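Local structure of cysteine synthase 3 (Entamoeba histolytica, 6KR5) at residues T172-E175 / I176-T180; K258-D261 / A262-M265. The protein probably catalyses the pyridoxal-phosphate-dependent formation of L-cysteine from O-acetyl-L-serine and sulfide, as an O-acetylserine sulfhydrylase. All coordinates share one frame; numbering follows the deposited sequence.

How the contacts relate
Contacts 1 and 2 each lie within one helix of the same subunit, 169-179 and 259-273. Both are local, joining side chains and backbone groups about one turn apart. Their centres are 28 Å apart and their nearest atoms about 18 Å, so they do not touch. The six-stranded mixed sheet links them: side chains of contact 1 pack on strands 26-28 and 43-48, while contact 2 follows directly on strand 253-257, outermost at the other end. The pyridoxal-5'-phosphate is about 9 Å from the side chain of Thr172 and about 11 Å from that of Ala262. Contact 1 also meets the second subunit; contact 2 touches no other chain of the assembly.

Contact 1 (T172-E175 / I176-T180); sequences TANE and IWEDT
Ile176 N donates to Thr172 O, and three more i to i+4 bonds follow. Trp177 N reaches Ala173 O at 2.8 Å. Glu178 N bonds to Asn174 O and Asp179 N to Glu175 O. Together they hold helix 169-179 from Thr172 to its last residue, Asp179.

The tight part is the buried side. Ile176 sets CG1 back along the helix, anti to its own carbonyl carbon (chi1 -66°). There CG1 lies 3.4 Å from Thr172 O, and CD1 also reaches this oxygen. The Thr172 and Ile176 side chains both rest on Lys47 of strand 43-48. Thr172 OG1 itself is hydrogen-bonded to His169. At the end of the segment Ile176 O takes two donors, Thr180 N at 3.0 Å and Thr180 OG1 at 2.8 Å. They come from opposite faces of the carbonyl plane. Thr180 OG1 is also hydrogen-bonded to Val184 N.

The looser side holds Asn174 and Glu178, both partly exposed. They run side by side and point the same way. Their end groups do not pair: the closest side-chain approach is Asn174 OD1 to Glu178 CG at 3.9 Å. The amide and carboxylate planes are turned 54° apart. Pro9 and Lys11 of the second subunit pack on this pair.

Glu175 is buried and its chain is extended beyond CG. Its carboxylate forms salt bridges with Lys47 and Arg60 through OE1, and both oxygens accept backbone N-H groups, from Thr24 at OE1 and Gly23 at OE2. Asp179 is a like charge nearby, with Glu175 OE1 and Asp179 OD2 5.8 Å apart. The two cationic partners probably favour an ionised Glu175 despite its burial. Its carboxylate thus ties the helix to strand 43-48, helix 58-72 and the 23-24 backbone.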
ATOM      1  N   THR B 172      10.455  11.494  -9.643  1.00 20.08           N
ATOM      2  CA  THR B 172      10.085  10.294 -10.387  1.00 20.11           C
ATOM      3  C   THR B 172      11.083  10.021 -11.503  1.00 21.17           C
ATOM      4  O   THR B 172      11.594   8.903 -11.645  1.00 21.58           O
ATOM      5  CB  THR B 172       8.670  10.446 -10.955  1.00 20.88           C
ATOM      6  OG1 THR B 172       7.808  11.033  -9.970  1.00 21.12           O
ATOM      7  CG2 THR B 172       8.104   9.090 -11.398  1.00 21.88           C
ATOM      8  N   ALA B 173      11.387  11.054 -12.291  1.00 20.62           N
ATOM      9  CA  ALA B 173      12.321  10.902 -13.402  1.00 21.86           C
ATOM     10  C   ALA B 173      13.717  10.549 -12.915  1.00 20.88           C
ATOM     11  O   ALA B 173      14.370   9.667 -13.487  1.00 22.45           O
ATOM     12  CB  ALA B 173      12.365  12.183 -14.231  1.00 19.75           C
ATOM     13  N   ASN B 174      14.198  11.229 -11.868  1.00 20.37           N
ATOM     14  CA  ASN B 174      15.533  10.922 -11.365  1.00 19.45           C
ATOM     15  C   ASN B 174      15.622   9.484 -10.882  1.00 22.49           C
ATOM     16  O   ASN B 174      16.636   8.808 -11.101  1.00 24.69           O
ATOM     17  CB  ASN B 174      15.924  11.863 -10.229  1.00 21.91           C
ATOM     18  CG  ASN B 174      17.351  11.624  -9.765  1.00 25.27           C
ATOM     19  OD1 ASN B 174      18.284  11.715 -10.565  1.00 31.87           O
ATOM     20  ND2 ASN B 174      17.526  11.294  -8.485  1.00 28.86           N
ATOM     21  N   GLU B 175      14.572   9.003 -10.210  1.00 20.67           N
ATOM     22  CA  GLU B 175      14.547   7.610  -9.785  1.00 21.65           C
ATOM     23  C   GLU B 175      14.661   6.667 -10.976  1.00 21.60           C
ATOM     24  O   GLU B 175      15.397   5.677 -10.917  1.00 20.19           O
ATOM     25  CB  GLU B 175      13.268   7.326  -9.000  1.00 19.86           C
ATOM     26  CG  GLU B 175      13.210   8.061  -7.670  1.00 23.47           C
ATOM     27  CD  GLU B 175      11.804   8.174  -7.119  1.00 24.83           C
ATOM     28  OE1 GLU B 175      10.995   7.257  -7.372  1.00 20.95           O
ATOM     29  OE2 GLU B 175      11.518   9.165  -6.420  1.00 22.48           O
ATOM     30  N   ILE B 176      13.931   6.942 -12.059  1.00 22.78           N
ATOM     31  CA  ILE B 176      14.049   6.102 -13.254  1.00 19.82           C
ATOM     32  C   ILE B 176      15.454   6.195 -13.831  1.00 21.87           C
ATOM     33  O   ILE B 176      16.052   5.183 -14.223  1.00 22.29           O
ATOM     34  CB  ILE B 176      12.992   6.494 -14.299  1.00 20.91           C
ATOM     35  CG1 ILE B 176      11.590   6.182 -13.764  1.00 21.96           C
ATOM     36  CG2 ILE B 176      13.254   5.753 -15.617  1.00 21.90           C
ATOM     37  CD1 ILE B 176      10.494   6.905 -14.511  1.00 20.86           C
ATOM     38  N   TRP B 177      15.998   7.412 -13.895  1.00 22.19           N
ATOM     39  CA  TRP B 177      17.339   7.596 -14.438  1.00 22.38           C
ATOM     40  C   TRP B 177      18.362   6.802 -13.638  1.00 22.96           C
ATOM     41  O   TRP B 177      19.177   6.068 -14.204  1.00 23.55           O
ATOM     42  CB  TRP B 177      17.695   9.078 -14.449  1.00 23.65           C
ATOM     43  CG  TRP B 177      18.995   9.329 -15.139  1.00 23.30           C
ATOM     44  CD1 TRP B 177      20.172   9.705 -14.560  1.00 27.50           C
ATOM     45  CD2 TRP B 177      19.256   9.182 -16.536  1.00 20.84           C
ATOM     46  NE1 TRP B 177      21.155   9.821 -15.525  1.00 25.98           N
ATOM     47  CE2 TRP B 177      20.612   9.508 -16.745  1.00 25.42           C
ATOM     48  CE3 TRP B 177      18.470   8.826 -17.638  1.00 22.27           C
ATOM     49  CZ2 TRP B 177      21.197   9.483 -18.013  1.00 26.75           C
ATOM     50  CZ3 TRP B 177      19.052   8.793 -18.893  1.00 27.61           C
ATOM     51  CH2 TRP B 177      20.404   9.121 -19.070  1.00 28.07           C
ATOM     52  N   GLU B 178      18.321   6.928 -12.314  1.00 22.34           N
ATOM     53  CA  GLU B 178      19.300   6.244 -11.475  1.00 22.74           C
ATOM     54  C   GLU B 178      19.085   4.732 -11.483  1.00 24.72           C
ATOM     55  O   GLU B 178      20.042   3.960 -11.619  1.00 24.80           O
ATOM     56  CB  GLU B 178      19.231   6.785 -10.046  1.00 24.86           C
ATOM     57  CG  GLU B 178      19.752   8.206  -9.868  1.00 24.52           C
ATOM     58  CD  GLU B 178      21.264   8.291  -9.940  1.00 36.90           C
ATOM     59  OE1 GLU B 178      21.937   7.320  -9.539  1.00 44.79           O
ATOM     60  OE2 GLU B 178      21.780   9.339 -10.385  1.00 43.63           O
ATOM     61  N   ASP B 179      17.836   4.285 -11.324  1.00 22.55           N
ATOM     62  CA  ASP B 179      17.582   2.851 -11.225  1.00 22.57           C
ATOM     63  C   ASP B 179      17.967   2.119 -12.512  1.00 23.36           C
ATOM     64  O   ASP B 179      18.450   0.980 -12.457  1.00 23.08           O
ATOM     65  CB  ASP B 179      16.113   2.591 -10.871  1.00 24.10           C
ATOM     66  CG  ASP B 179      15.776   2.980  -9.440  1.00 25.69           C
ATOM     67  OD1 ASP B 179      16.703   3.256  -8.649  1.00 25.58           O
ATOM     68  OD2 ASP B 179      14.577   2.998  -9.100  1.00 24.02           O
ATOM     69  N   THR B 180      17.756   2.743 -13.680  1.00 22.26           N
ATOM     70  CA  THR B 180      18.118   2.100 -14.942  1.00 23.72           C
ATOM     71  C   THR B 180      19.534   2.425 -15.388  1.00 25.98           C
ATOM     72  O   THR B 180      19.927   1.991 -16.470  1.00 24.98           O
ATOM     73  CB  THR B 180      17.146   2.469 -16.081  1.00 23.01           C
ATOM     74  OG1 THR B 180      17.270   3.862 -16.404  1.00 22.79           O
ATOM     75  CG2 THR B 180      15.694   2.139 -15.713  1.00 22.45           C
TER

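Contact 2 (K258-D261 / A262-M265); sequences KTQD and AWKM
The first turn of helix 259-273 is closed by a bond from Ala262 N to Lys258 O (2.9 Å). Lys258 holds the N-cap position. The methyl of Ala262 lies 3.4 Å from Thr259 O and touches Ala283 of helix 279-292.

Trp263 comes next, and its N bonds to Thr259 O. Its indole lies alongside Thr259, pointing the same way. Thr259 CG2 sits over one face of the ring in a CH-pi contact, 3.7 Å from the centroid of the six-membered ring and 25° off the normal. The closest ring atom to CG2 is CZ2. With Thr259 OG1 beside the backbone N (chi1 -69°), the methyl CG2 lies anti to that N and is turned to the ring; OG1 is hydrogen-bonded to Glu220 and to Gly233 N. Trp263 NE1 donates to Gly233 O, so both side chains grip the same glycine. Gln260 bends at its second torsion and brings its amide to the benzene part of the indole. Gln260 NE2 approaches Trp263 CZ3 to 3.3 Å. The amide and ring planes stand 84° apart, nearly perpendicular.

Lys264 N bonds to Gln260 O at 3.0 Å. Its side chain bends at chi3, and NZ is 4.6 Å from Asp261 OD1, beyond a salt bridge. One water spans that gap: it donates to Asp261 OD1 and accepts from Lys264 NZ at 2.8 Å. NZ has a second partner in Ser333 of helix 327-335.

Met265 ends the segment, its N bonded to Asp261 O at 2.8 Å. Its side chain leads away to Leu289 and Leu334. These are the first two turns of a helix that follows strand 253-257, outermost in the larger sheet within this chain, in a fold-type II pyridoxal-phosphate enzyme.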
ATOM      1  N   LYS B 258      -8.575   0.331 -24.892  1.00 18.93           N
ATOM      2  CA  LYS B 258      -9.975   0.103 -24.551  1.00 21.66           C
ATOM      3  C   LYS B 258     -10.135  -0.186 -23.062  1.00 19.54           C
ATOM      4  O   LYS B 258      -9.341  -0.928 -22.465  1.00 21.51           O
ATOM      5  CB  LYS B 258     -10.547  -1.066 -25.355  1.00 21.54           C
ATOM      6  CG  LYS B 258     -10.633  -0.835 -26.864  1.00 26.78           C
ATOM      7  CD  LYS B 258     -11.127  -2.106 -27.537  1.00 27.84           C
ATOM      8  CE  LYS B 258     -11.355  -1.918 -29.025  1.00 41.01           C
ATOM      9  NZ  LYS B 258     -11.645  -3.226 -29.674  1.00 43.89           N
ATOM     10  N   THR B 259     -11.203   0.367 -22.482  1.00 20.64           N
ATOM     11  CA  THR B 259     -11.523   0.138 -21.075  1.00 19.18           C
ATOM     12  C   THR B 259     -11.456  -1.345 -20.713  1.00 18.47           C
ATOM     13  O   THR B 259     -10.776  -1.728 -19.752  1.00 20.44           O
ATOM     14  CB  THR B 259     -12.912   0.700 -20.755  1.00 21.87           C
ATOM     15  OG1 THR B 259     -12.873   2.128 -20.818  1.00 20.52           O
ATOM     16  CG2 THR B 259     -13.335   0.332 -19.345  1.00 20.74           C
ATOM     17  N   GLN B 260     -12.131  -2.204 -21.490  1.00 21.28           N
ATOM     18  CA  GLN B 260     -12.169  -3.624 -21.141  1.00 19.23           C
ATOM     19  C   GLN B 260     -10.794  -4.271 -21.228  1.00 20.06           C
ATOM     20  O   GLN B 260     -10.490  -5.180 -20.446  1.00 21.67           O
ATOM     21  CB  GLN B 260     -13.144  -4.385 -22.041  1.00 21.87           C
ATOM     22  CG  GLN B 260     -14.581  -3.932 -21.950  1.00 27.45           C
ATOM     23  CD  GLN B 260     -15.204  -4.172 -20.597  1.00 36.45           C
ATOM     24  OE1 GLN B 260     -14.864  -5.127 -19.895  1.00 37.53           O
ATOM     25  NE2 GLN B 260     -16.132  -3.296 -20.217  1.00 42.86           N
ATOM     26  N   ASP B 261      -9.958  -3.830 -22.166  1.00 21.28           N
ATOM     27  CA  ASP B 261      -8.606  -4.368 -22.267  1.00 19.83           C
ATOM     28  C   ASP B 261      -7.750  -3.925 -21.086  1.00 20.84           C
ATOM     29  O   ASP B 261      -6.929  -4.700 -20.578  1.00 22.00           O
ATOM     30  CB  ASP B 261      -7.955  -3.937 -23.583  1.00 22.99           C
ATOM     31  CG  ASP B 261      -8.583  -4.591 -24.798  1.00 28.72           C
ATOM     32  OD1 ASP B 261      -9.459  -5.470 -24.624  1.00 28.60           O
ATOM     33  OD2 ASP B 261      -8.194  -4.218 -25.935  1.00 25.43           O
ATOM     34  N   ALA B 262      -7.924  -2.679 -20.634  1.00 20.07           N
ATOM     35  CA  ALA B 262      -7.197  -2.233 -19.448  1.00 18.56           C
ATOM     36  C   ALA B 262      -7.521  -3.109 -18.244  1.00 19.08           C
ATOM     37  O   ALA B 262      -6.624  -3.498 -17.482  1.00 20.38           O
ATOM     38  CB  ALA B 262      -7.530  -0.764 -19.159  1.00 18.83           C
ATOM     39  N   TRP B 263      -8.799  -3.428 -18.051  1.00 20.86           N
ATOM     40  CA  TRP B 263      -9.192  -4.259 -16.921  1.00 18.49           C
ATOM     41  C   TRP B 263      -8.642  -5.669 -17.063  1.00 21.39           C
ATOM     42  O   TRP B 263      -8.132  -6.246 -16.098  1.00 21.67           O
ATOM     43  CB  TRP B 263     -10.705  -4.321 -16.801  1.00 21.70           C
ATOM     44  CG  TRP B 263     -11.365  -3.035 -16.518  1.00 20.04           C
ATOM     45  CD1 TRP B 263     -10.791  -1.882 -16.047  1.00 21.16           C
ATOM     46  CD2 TRP B 263     -12.758  -2.761 -16.673  1.00 23.82           C
ATOM     47  NE1 TRP B 263     -11.757  -0.902 -15.908  1.00 26.04           N
ATOM     48  CE2 TRP B 263     -12.968  -1.420 -16.286  1.00 22.35           C
ATOM     49  CE3 TRP B 263     -13.846  -3.517 -17.122  1.00 24.06           C
ATOM     50  CZ2 TRP B 263     -14.227  -0.830 -16.311  1.00 25.41           C
ATOM     51  CZ3 TRP B 263     -15.094  -2.927 -17.154  1.00 27.08           C
ATOM     52  CH2 TRP B 263     -15.272  -1.595 -16.756  1.00 24.91           C
ATOM     53  N   LYS B 264      -8.778  -6.253 -18.261  1.00 19.13           N
ATOM     54  CA  LYS B 264      -8.252  -7.594 -18.494  1.00 19.95           C
ATOM     55  C   LYS B 264      -6.740  -7.637 -18.278  1.00 21.34           C
ATOM     56  O   LYS B 264      -6.221  -8.573 -17.657  1.00 20.92           O
ATOM     57  CB  LYS B 264      -8.616  -8.055 -19.905  1.00 21.37           C
ATOM     58  CG  LYS B 264      -8.178  -9.483 -20.199  1.00 24.38           C
ATOM     59  CD  LYS B 264      -8.991 -10.106 -21.334  1.00 31.57           C
ATOM     60  CE  LYS B 264      -8.665  -9.474 -22.662  1.00 36.22           C
ATOM     61  NZ  LYS B 264      -9.529  -9.970 -23.778  1.00 42.72           N
ATOM     62  N   MET B 265      -6.018  -6.622 -18.769  1.00 20.35           N
ATOM     63  CA  MET B 265      -4.580  -6.555 -18.521  1.00 19.59           C
ATOM     64  C   MET B 265      -4.269  -6.522 -17.027  1.00 19.96           C
ATOM     65  O   MET B 265      -3.357  -7.217 -16.562  1.00 19.37           O
ATOM     66  CB  MET B 265      -3.978  -5.332 -19.211  1.00 20.05           C
ATOM     67  CG  MET B 265      -2.462  -5.320 -19.153  1.00 20.42           C
ATOM     68  SD  MET B 265      -1.738  -6.370 -20.446  1.00 21.98           S
ATOM     69  CE  MET B 265      -1.115  -7.736 -19.477  1.00 22.25           C
TER
HETATM   70  O   HOH W   1     -10.731  -7.390 -23.653  1.00 41.58           O